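Local coordinates for protein putative sulfatase yidJ (Bacteroides fragilis, PDB 2QZU) that probably hydrolyses sulfate esters as a metal-dependent arylsulfatase of the alkaline phosphatase superfamily, although its natural substrate is not established, at residues Ala296-Asn300 against Asn301-Asn305; His426-Gly430 against Lys431-Val435; Lys466-Leu469 against Glu470-Asp474. All coordinates share one frame; numbering follows the deposited sequence.

Contact 1: Ala296-Asn300 against Asn301-Asn305; sequences ALKQN and NLFDN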
loop_
_atom_site.group_PDB
_atom_site.type_symbol
_atom_site.label_atom_id
_atom_site.label_comp_id
_atom_site.label_asym_id
_atom_site.label_seq_id
_atom_site.Cartn_x
_atom_site.Cartn_y
_atom_site.Cartn_z
ATOM N N ALA A 296 -6.727 33.051 -5.133
ATOM C CA ALA A 296 -5.596 33.752 -5.732
ATOM C C ALA A 296 -6.075 34.512 -6.964
ATOM O O ALA A 296 -5.661 35.649 -7.204
ATOM C CB ALA A 296 -4.500 32.764 -6.114
ATOM N N LEU A 297 -6.949 33.882 -7.744
ATOM C CA LEU A 297 -7.493 34.525 -8.935
ATOM C C LEU A 297 -8.274 35.779 -8.540
ATOM O O LEU A 297 -8.101 36.835 -9.142
ATOM C CB LEU A 297 -8.411 33.560 -9.696
ATOM C CG LEU A 297 -7.717 32.413 -10.438
ATOM C CD1 LEU A 297 -8.769 31.482 -11.027
ATOM C CD2 LEU A 297 -6.820 32.981 -11.547
ATOM N N LYS A 298 -9.124 35.664 -7.521
ATOM C CA LYS A 298 -9.914 36.805 -7.064
ATOM C C LYS A 298 -9.041 37.920 -6.479
ATOM O O LYS A 298 -9.296 39.106 -6.709
ATOM C CB LYS A 298 -10.945 36.346 -6.028
ATOM C CG LYS A 298 -12.094 35.543 -6.615
ATOM C CD LYS A 298 -13.088 35.133 -5.533
ATOM C CE LYS A 298 -14.394 34.617 -6.127
ATOM N NZ LYS A 298 -14.192 33.432 -6.998
ATOM N N GLN A 299 -8.012 37.536 -5.729
ATOM C CA GLN A 299 -7.093 38.491 -5.115
ATOM C C GLN A 299 -6.347 39.319 -6.164
ATOM O O GLN A 299 -6.043 40.493 -5.944
ATOM C CB GLN A 299 -6.080 37.745 -4.237
ATOM C CG GLN A 299 -4.968 38.605 -3.632
ATOM C CD GLN A 299 -5.488 39.659 -2.672
ATOM O OE1 GLN A 299 -6.332 39.379 -1.821
ATOM N NE2 GLN A 299 -4.973 40.876 -2.795
ATOM N N ASN A 300 -6.063 38.702 -7.307
ATOM C CA ASN A 300 -5.341 39.367 -8.386
ATOM C C ASN A 300 -6.261 39.945 -9.457
ATOM O O ASN A 300 -5.791 40.381 -10.509
ATOM C CB ASN A 300 -4.356 38.382 -9.028
ATOM C CG ASN A 300 -3.161 38.083 -8.136
ATOM O OD1 ASN A 300 -2.296 38.937 -7.939
ATOM N ND2 ASN A 300 -3.109 36.874 -7.593
ATOM N N ASN A 301 -7.565 39.950 -9.190
ATOM C CA ASN A 301 -8.545 40.471 -10.147
ATOM C C ASN A 301 -8.440 39.720 -11.474
ATOM O O ASN A 301 -8.585 40.305 -12.555
ATOM C CB ASN A 301 -8.323 41.968 -10.373
ATOM C CG ASN A 301 -8.783 42.807 -9.195
ATOM O OD1 ASN A 301 -8.500 44.003 -9.118
ATOM N ND2 ASN A 301 -9.506 42.183 -8.273
ATOM N N LEU A 302 -8.183 38.419 -11.373
ATOM C CA LEU A 302 -8.037 37.553 -12.536
ATOM C C LEU A 302 -9.083 36.444 -12.546
ATOM O O LEU A 302 -8.864 35.391 -13.143
ATOM C CB LEU A 302 -6.646 36.914 -12.543
ATOM C CG LEU A 302 -5.417 37.819 -12.653
ATOM C CD1 LEU A 302 -4.139 36.996 -12.465
ATOM C CD2 LEU A 302 -5.424 38.503 -14.010
ATOM N N PHE A 303 -10.210 36.667 -11.877
ATOM C CA PHE A 303 -11.257 35.655 -11.827
ATOM C C PHE A 303 -12.382 35.944 -12.815
ATOM O O PHE A 303 -12.853 35.043 -13.510
ATOM C CB PHE A 303 -11.846 35.549 -10.413
ATOM C CG PHE A 303 -12.901 34.478 -10.274
ATOM C CD1 PHE A 303 -12.563 33.131 -10.384
ATOM C CD2 PHE A 303 -14.234 34.817 -10.049
ATOM C CE1 PHE A 303 -13.537 32.139 -10.277
ATOM C CE2 PHE A 303 -15.218 33.831 -9.941
ATOM C CZ PHE A 303 -14.867 32.488 -10.054
ATOM N N ASP A 304 -12.804 37.201 -12.883
ATOM C CA ASP A 304 -13.898 37.577 -13.768
ATOM C C ASP A 304 -13.668 37.336 -15.251
ATOM O O ASP A 304 -14.595 36.934 -15.959
ATOM C CB ASP A 304 -14.281 39.046 -13.565
ATOM C CG ASP A 304 -14.857 39.313 -12.197
ATOM O OD1 ASP A 304 -15.286 38.347 -11.528
ATOM O OD2 ASP A 304 -14.893 40.496 -11.796
ATOM N N ASN A 305 -12.462 37.602 -15.746
ATOM C CA ASN A 305 -12.225 37.384 -17.168
ATOM C C ASN A 305 -11.324 36.201 -17.429
ATOM O O ASN A 305 -10.430 36.245 -18.277
ATOM C CB ASN A 305 -11.644 38.625 -17.848
ATOM C CG ASN A 305 -11.745 38.540 -19.362
ATOM O OD1 ASN A 305 -12.804 38.192 -19.900
ATOM N ND2 ASN A 305 -10.656 38.852 -20.055
HETATM O O HOH W 1 -11.824 40.221 -7.974
#
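Lys-298 lays its ammonium group over one face of the Phe-303 ring. Lys-298 NZ sits 3.2 Å from the centroid of the Phe-303 ring and only 14° off the ring normal. This is a cation-pi contact over the ring centre. CE of Lys-298 follows as a CH-pi donor over the same ring. The two side chains run side by side and point the same way. The lysine chain is extended as far as CE, and its one bend, at chi4 (60°), turns NZ in over the ring. Phe-303 has CG anti to the backbone N, chi1 -178°, which sets the ring beside the lysine chain. Leu-297 CD1 approaches the edge of this ring, near its plane. Leu-297 also packs CB against Phe-303 CB, at 4.0 Å, and CD2 against Leu-302 CB, at 4.1 Å.

The backbone behind these side chains is a Schellman motif that ends helix 267-299. Asn-301, with positive phi, is the C-prime residue. Leu-302 N donates to Leu-297 O at 2.7 Å, and Asn-301 N donates to Lys-298 O at 3.1 Å. A water also donates to Lys-298 O and weakly accepts from Asn-301 ND2. Asn-300 folds back on the last turn, where Asn-300 ND2 donates to Ala-296 O at 2.9 Å. Its own backbone N reaches that oxygen from the opposite face of the carbonyl plane.

Farther out, Ile-212 of helix 200-213 touches Leu-297, Asn-300 and Leu-302. Val-308 of strand 306-311 touches Leu-297 and Phe-303. The reversal thus joins the long helix to a strand of the central sheet. Lys-298 NZ has a second, weak partner in Glu-62, a long ion pair. The ammonium charge is therefore probably shared between an aromatic face and a distant carboxylate.

Contact 2: His426-Gly430 against Lys431-Val435; sequences HATDG and KIDNV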
loop_
_atom_site.group_PDB
_atom_site.type_symbol
_atom_site.label_atom_id
_atom_site.label_comp_id
_atom_site.label_asym_id
_atom_site.label_seq_id
_atom_site.Cartn_x
_atom_site.Cartn_y
_atom_site.Cartn_z
ATOM N N HIS A 426 -19.070 -5.527 -28.097
ATOM C CA HIS A 426 -17.703 -5.976 -27.921
ATOM C C HIS A 426 -17.314 -6.823 -29.115
ATOM O O HIS A 426 -18.145 -7.527 -29.687
ATOM C CB HIS A 426 -17.547 -6.793 -26.636
ATOM C CG HIS A 426 -16.147 -7.262 -26.396
ATOM N ND1 HIS A 426 -15.656 -8.445 -26.909
ATOM C CD2 HIS A 426 -15.113 -6.679 -25.744
ATOM C CE1 HIS A 426 -14.382 -8.570 -26.585
ATOM N NE2 HIS A 426 -14.028 -7.511 -25.877
ATOM N N ALA A 427 -16.048 -6.735 -29.500
ATOM C CA ALA A 427 -15.553 -7.511 -30.623
ATOM C C ALA A 427 -14.230 -8.148 -30.244
ATOM O O ALA A 427 -13.457 -7.595 -29.461
ATOM C CB ALA A 427 -15.361 -6.618 -31.847
ATOM N N THR A 428 -13.991 -9.329 -30.798
ATOM C CA THR A 428 -12.750 -10.050 -30.572
ATOM C C THR A 428 -12.263 -10.389 -31.973
ATOM O O THR A 428 -12.954 -11.074 -32.728
ATOM C CB THR A 428 -12.977 -11.347 -29.765
ATOM O OG1 THR A 428 -13.478 -11.021 -28.462
ATOM C CG2 THR A 428 -11.671 -12.119 -29.616
ATOM N N ASP A 429 -11.086 -9.876 -32.324
ATOM C CA ASP A 429 -10.505 -10.096 -33.646
ATOM C C ASP A 429 -11.451 -9.746 -34.797
ATOM O O ASP A 429 -11.529 -10.466 -35.796
ATOM C CB ASP A 429 -10.022 -11.541 -33.787
ATOM C CG ASP A 429 -8.835 -11.846 -32.896
ATOM O OD1 ASP A 429 -7.839 -11.097 -32.959
ATOM O OD2 ASP A 429 -8.895 -12.835 -32.134
ATOM N N GLY A 430 -12.173 -8.639 -34.644
ATOM C CA GLY A 430 -13.076 -8.189 -35.692
ATOM C C GLY A 430 -14.465 -8.801 -35.757
ATOM O O GLY A 430 -15.207 -8.537 -36.705
ATOM N N LYS A 431 -14.831 -9.603 -34.764
ATOM C CA LYS A 431 -16.153 -10.234 -34.749
ATOM C C LYS A 431 -16.928 -9.858 -33.485
ATOM O O LYS A 431 -16.443 -10.076 -32.373
ATOM C CB LYS A 431 -15.986 -11.752 -34.842
ATOM C CG LYS A 431 -15.185 -12.184 -36.066
ATOM C CD LYS A 431 -14.400 -13.466 -35.822
ATOM C CE LYS A 431 -15.295 -14.686 -35.814
ATOM N NZ LYS A 431 -15.902 -14.915 -37.155
ATOM N N ILE A 432 -18.125 -9.298 -33.658
ATOM C CA ILE A 432 -18.949 -8.888 -32.515
ATOM C C ILE A 432 -19.168 -10.074 -31.579
ATOM O O ILE A 432 -19.700 -11.117 -31.974
ATOM C CB ILE A 432 -20.299 -8.304 -32.965
ATOM C CG1 ILE A 432 -20.063 -7.097 -33.881
ATOM C CG2 ILE A 432 -21.103 -7.862 -31.749
ATOM C CD1 ILE A 432 -19.290 -5.955 -33.228
ATOM N N ASP A 433 -18.761 -9.866 -30.334
ATOM C CA ASP A 433 -18.765 -10.860 -29.267
ATOM C C ASP A 433 -19.857 -10.727 -28.205
ATOM O O ASP A 433 -20.220 -11.705 -27.553
ATOM C CB ASP A 433 -17.410 -10.766 -28.560
ATOM C CG ASP A 433 -16.877 -12.101 -28.125
ATOM O OD1 ASP A 433 -17.660 -12.927 -27.607
ATOM O OD2 ASP A 433 -15.658 -12.309 -28.288
ATOM N N ASN A 434 -20.358 -9.513 -28.008
ATOM C CA ASN A 434 -21.357 -9.276 -26.975
ATOM C C ASN A 434 -22.085 -7.974 -27.278
ATOM O O ASN A 434 -21.534 -7.087 -27.926
ATOM C CB ASN A 434 -20.645 -9.171 -25.618
ATOM C CG ASN A 434 -21.582 -9.337 -24.430
ATOM O OD1 ASN A 434 -21.179 -9.141 -23.280
ATOM N ND2 ASN A 434 -22.826 -9.708 -24.696
ATOM N N VAL A 435 -23.328 -7.874 -26.818
ATOM C CA VAL A 435 -24.134 -6.677 -27.006
ATOM C C VAL A 435 -24.716 -6.309 -25.648
ATOM O O VAL A 435 -25.308 -7.144 -24.963
ATOM C CB VAL A 435 -25.290 -6.913 -28.013
ATOM C CG1 VAL A 435 -26.088 -5.632 -28.194
ATOM C CG2 VAL A 435 -24.728 -7.372 -29.351
#
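Thr-428 and Asp-433 meet across a beta hairpin made by strands 421-428 and 431-439. A type I' turn from Thr-428 to Lys-431 closes it, and a classic beta bulge follows. Thr-428 and Lys-431 form a hydrogen-bonded pair. Thr-428 N donates to Lys-431 O at 3.0 Å, and Lys-431 N donates to Thr-428 O at 3.1 Å. Ala-427 and Ile-432 form the next, non-hydrogen-bonded pair.

The tight part is the bulge, together with the Thr-428 and Asp-433 pair. Asp-433 and Asn-434 both face His-426. His-426 O takes a short bond from Asp-433 N, 2.5 Å, and a weak one from Asn-434 N. His-426 N completes the pair by donating to Asn-434 O at 2.9 Å.

The Ala-427 side is buried under Phe-476 and Tyr-479. Ala-427 CB lies 4.2 Å from Ile-432 CD1, a lighter touch. Backbone hydrogen bonding joins Ala-427 to Gly-412, in the adjacent strand of the four-stranded sheet.

The turn is looser and more open to solvent. Asp-429 and Lys-431 are exposed, and the end of Lys-431 leads away from the hairpin. Asp-429 is tied instead to Asn-408, through OD1. Gly-430 sits at the turn with positive phi.

On the face that carries His-426 and Thr-428, the imidazole lies alongside Asp-433. Ring and carboxylate planes stand 58° apart. With CG anti to the backbone N (chi1 -179°), the ring brings His-426 ND1 to 3.3 Å from Asp-433 CB, which meets its edge. Tyr-413 packs edge-to-face with the same imidazole. Thr-428 OG1 donates to Asp-433 OD2 at 2.5 Å, meeting the carboxylate on its anti side, 17° out of plane.

Contact 3: Lys466-Leu469 against Glu470-Asp474; sequences KTWL and EKTND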
loop_
_atom_site.group_PDB
_atom_site.type_symbol
_atom_site.label_atom_id
_atom_site.label_comp_id
_atom_site.label_asym_id
_atom_site.label_seq_id
_atom_site.Cartn_x
_atom_site.Cartn_y
_atom_site.Cartn_z
ATOM N N LYS A 466 -22.322 2.413 -36.090
ATOM C CA LYS A 466 -21.553 2.216 -37.312
ATOM C C LYS A 466 -21.297 3.553 -38.002
ATOM O O LYS A 466 -20.180 3.832 -38.444
ATOM C CB LYS A 466 -22.295 1.267 -38.257
ATOM C CG LYS A 466 -21.465 0.801 -39.444
ATOM C CD LYS A 466 -22.248 -0.186 -40.298
ATOM C CE LYS A 466 -21.486 -0.579 -41.552
ATOM N NZ LYS A 466 -20.245 -1.350 -41.264
ATOM N N THR A 467 -22.333 4.382 -38.088
ATOM C CA THR A 467 -22.209 5.693 -38.719
ATOM C C THR A 467 -21.183 6.539 -37.964
ATOM O O THR A 467 -20.379 7.245 -38.578
ATOM C CB THR A 467 -23.564 6.431 -38.740
ATOM O OG1 THR A 467 -24.515 5.661 -39.487
ATOM C CG2 THR A 467 -23.416 7.804 -39.380
ATOM N N TRP A 468 -21.216 6.457 -36.636
ATOM C CA TRP A 468 -20.284 7.198 -35.792
ATOM C C TRP A 468 -18.848 6.740 -36.024
ATOM O O TRP A 468 -17.939 7.556 -36.171
ATOM C CB TRP A 468 -20.639 7.022 -34.305
ATOM C CG TRP A 468 -19.574 7.553 -33.383
ATOM C CD1 TRP A 468 -18.589 6.838 -32.764
ATOM C CD2 TRP A 468 -19.337 8.926 -33.058
ATOM N NE1 TRP A 468 -17.748 7.682 -32.076
ATOM C CE2 TRP A 468 -18.184 8.969 -32.239
ATOM C CE3 TRP A 468 -19.984 10.125 -33.382
ATOM C CZ2 TRP A 468 -17.667 10.168 -31.738
ATOM C CZ3 TRP A 468 -19.466 11.320 -32.883
ATOM C CH2 TRP A 468 -18.320 11.329 -32.071
ATOM N N LEU A 469 -18.645 5.427 -36.056
ATOM C CA LEU A 469 -17.308 4.898 -36.261
ATOM C C LEU A 469 -16.773 5.243 -37.655
ATOM O O LEU A 469 -15.580 5.496 -37.818
ATOM C CB LEU A 469 -17.306 3.386 -36.011
ATOM C CG LEU A 469 -17.701 3.020 -34.566
ATOM C CD1 LEU A 469 -17.896 1.516 -34.433
ATOM C CD2 LEU A 469 -16.621 3.503 -33.597
ATOM N N GLU A 470 -17.649 5.270 -38.658
ATOM C CA GLU A 470 -17.219 5.614 -40.013
ATOM C C GLU A 470 -16.825 7.096 -40.074
ATOM O O GLU A 470 -15.825 7.464 -40.692
ATOM C CB GLU A 470 -18.340 5.318 -41.021
ATOM C CG GLU A 470 -18.682 3.829 -41.129
ATOM C CD GLU A 470 -19.827 3.537 -42.086
ATOM O OE1 GLU A 470 -20.917 4.118 -41.910
ATOM O OE2 GLU A 470 -19.639 2.715 -43.007
ATOM N N LYS A 471 -17.612 7.933 -39.409
ATOM C CA LYS A 471 -17.370 9.374 -39.370
ATOM C C LYS A 471 -16.024 9.703 -38.730
ATOM O O LYS A 471 -15.346 10.644 -39.145
ATOM C CB LYS A 471 -18.493 10.059 -38.587
ATOM C CG LYS A 471 -18.412 11.575 -38.521
ATOM C CD LYS A 471 -19.644 12.133 -37.815
ATOM C CE LYS A 471 -19.645 13.656 -37.779
ATOM N NZ LYS A 471 -18.552 14.207 -36.934
ATOM N N THR A 472 -15.644 8.917 -37.726
ATOM C CA THR A 472 -14.391 9.135 -37.012
ATOM C C THR A 472 -13.205 8.322 -37.542
ATOM O O THR A 472 -12.155 8.260 -36.904
ATOM C CB THR A 472 -14.577 8.863 -35.494
ATOM O OG1 THR A 472 -15.127 7.552 -35.302
ATOM C CG2 THR A 472 -15.526 9.889 -34.883
ATOM N N ASN A 473 -13.372 7.704 -38.711
ATOM C CA ASN A 473 -12.301 6.920 -39.334
ATOM C C ASN A 473 -11.750 5.862 -38.377
ATOM O O ASN A 473 -10.539 5.758 -38.171
ATOM C CB ASN A 473 -11.177 7.862 -39.785
ATOM C CG ASN A 473 -10.170 7.195 -40.716
ATOM O OD1 ASN A 473 -9.156 7.793 -41.076
ATOM N ND2 ASN A 473 -10.451 5.961 -41.116
ATOM N N ASP A 474 -12.658 5.086 -37.794
ATOM C CA ASP A 474 -12.312 4.030 -36.848
ATOM C C ASP A 474 -12.574 2.686 -37.529
ATOM O O ASP A 474 -13.717 2.364 -37.851
ATOM C CB ASP A 474 -13.186 4.187 -35.597
ATOM C CG ASP A 474 -12.741 3.307 -34.442
ATOM O OD1 ASP A 474 -13.112 3.630 -33.292
ATOM O OD2 ASP A 474 -12.040 2.303 -34.672
HETATM O O HOH W 2 -24.001 5.714 -42.099
#
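Thr-472 places OG1 between its backbone N and carbonyl carbon, chi1 54°, which turns the hydroxyl back to Trp-468 O. Trp-468 has CG anti to its own N (chi1 170°), and its indole reaches forward along the helix to Thr-472. CG2 of Thr-472 lies over one face of the six-membered ring, 4.0 Å from the Trp-468 ring centroid, in a CH-pi contact offset toward the rim. Thr-472 OG1 donates to Trp-468 O at 2.9 Å and Thr-472 N donates to the same Trp-468 O at 3.1 Å, from opposite faces of the carbonyl plane.

Helix 455-471 ends here in a Schellman motif with Asn-473, of positive phi, as C-prime. Asp-474 N donates to Leu-469 O at 3.0 Å, and Asn-473 N donates to Glu-470 O. Asp-474 runs beside Leu-469 and brings Asp-474 OD1 to 3.5 Å from Leu-469 CD2.

Outside partners fix the polar ends. Trp-468 NE1 bonds Tyr-402 OH, and Lys-466 NZ bonds the carbonyls of Ala-477 and Ile-480. The threonine thus satisfies a carbonyl at the helix end with two donors. The charge of Asp-474 is probably balanced by its salt bridge to Arg-414 of strand 412-417, which ties the helix end to the four-stranded sheet.

Contacts 1 and 3 are both Schellman endings of helices, but they lie in different parts of the chain. Contact 1 leads from helix 267-299 into the central mixed beta-sheet. Contacts 2 and 3 belong to the C-terminal part, with its four-stranded antiparallel beta-sheet and helix 455-471. Their centres are 16 Å apart and their nearest atoms about 8 Å. Phe-476 bridges them, touching Ala-427 in contact 2 and Leu-469 in contact 3. Contact 1 lies on the opposite side of the chain's centre, 51 Å from contact 2 and 42 Å from contact 3, centre to centre. None of the three includes Ser-76, the predicted formylglycine (3-oxoalanine) site, which is unmodified here.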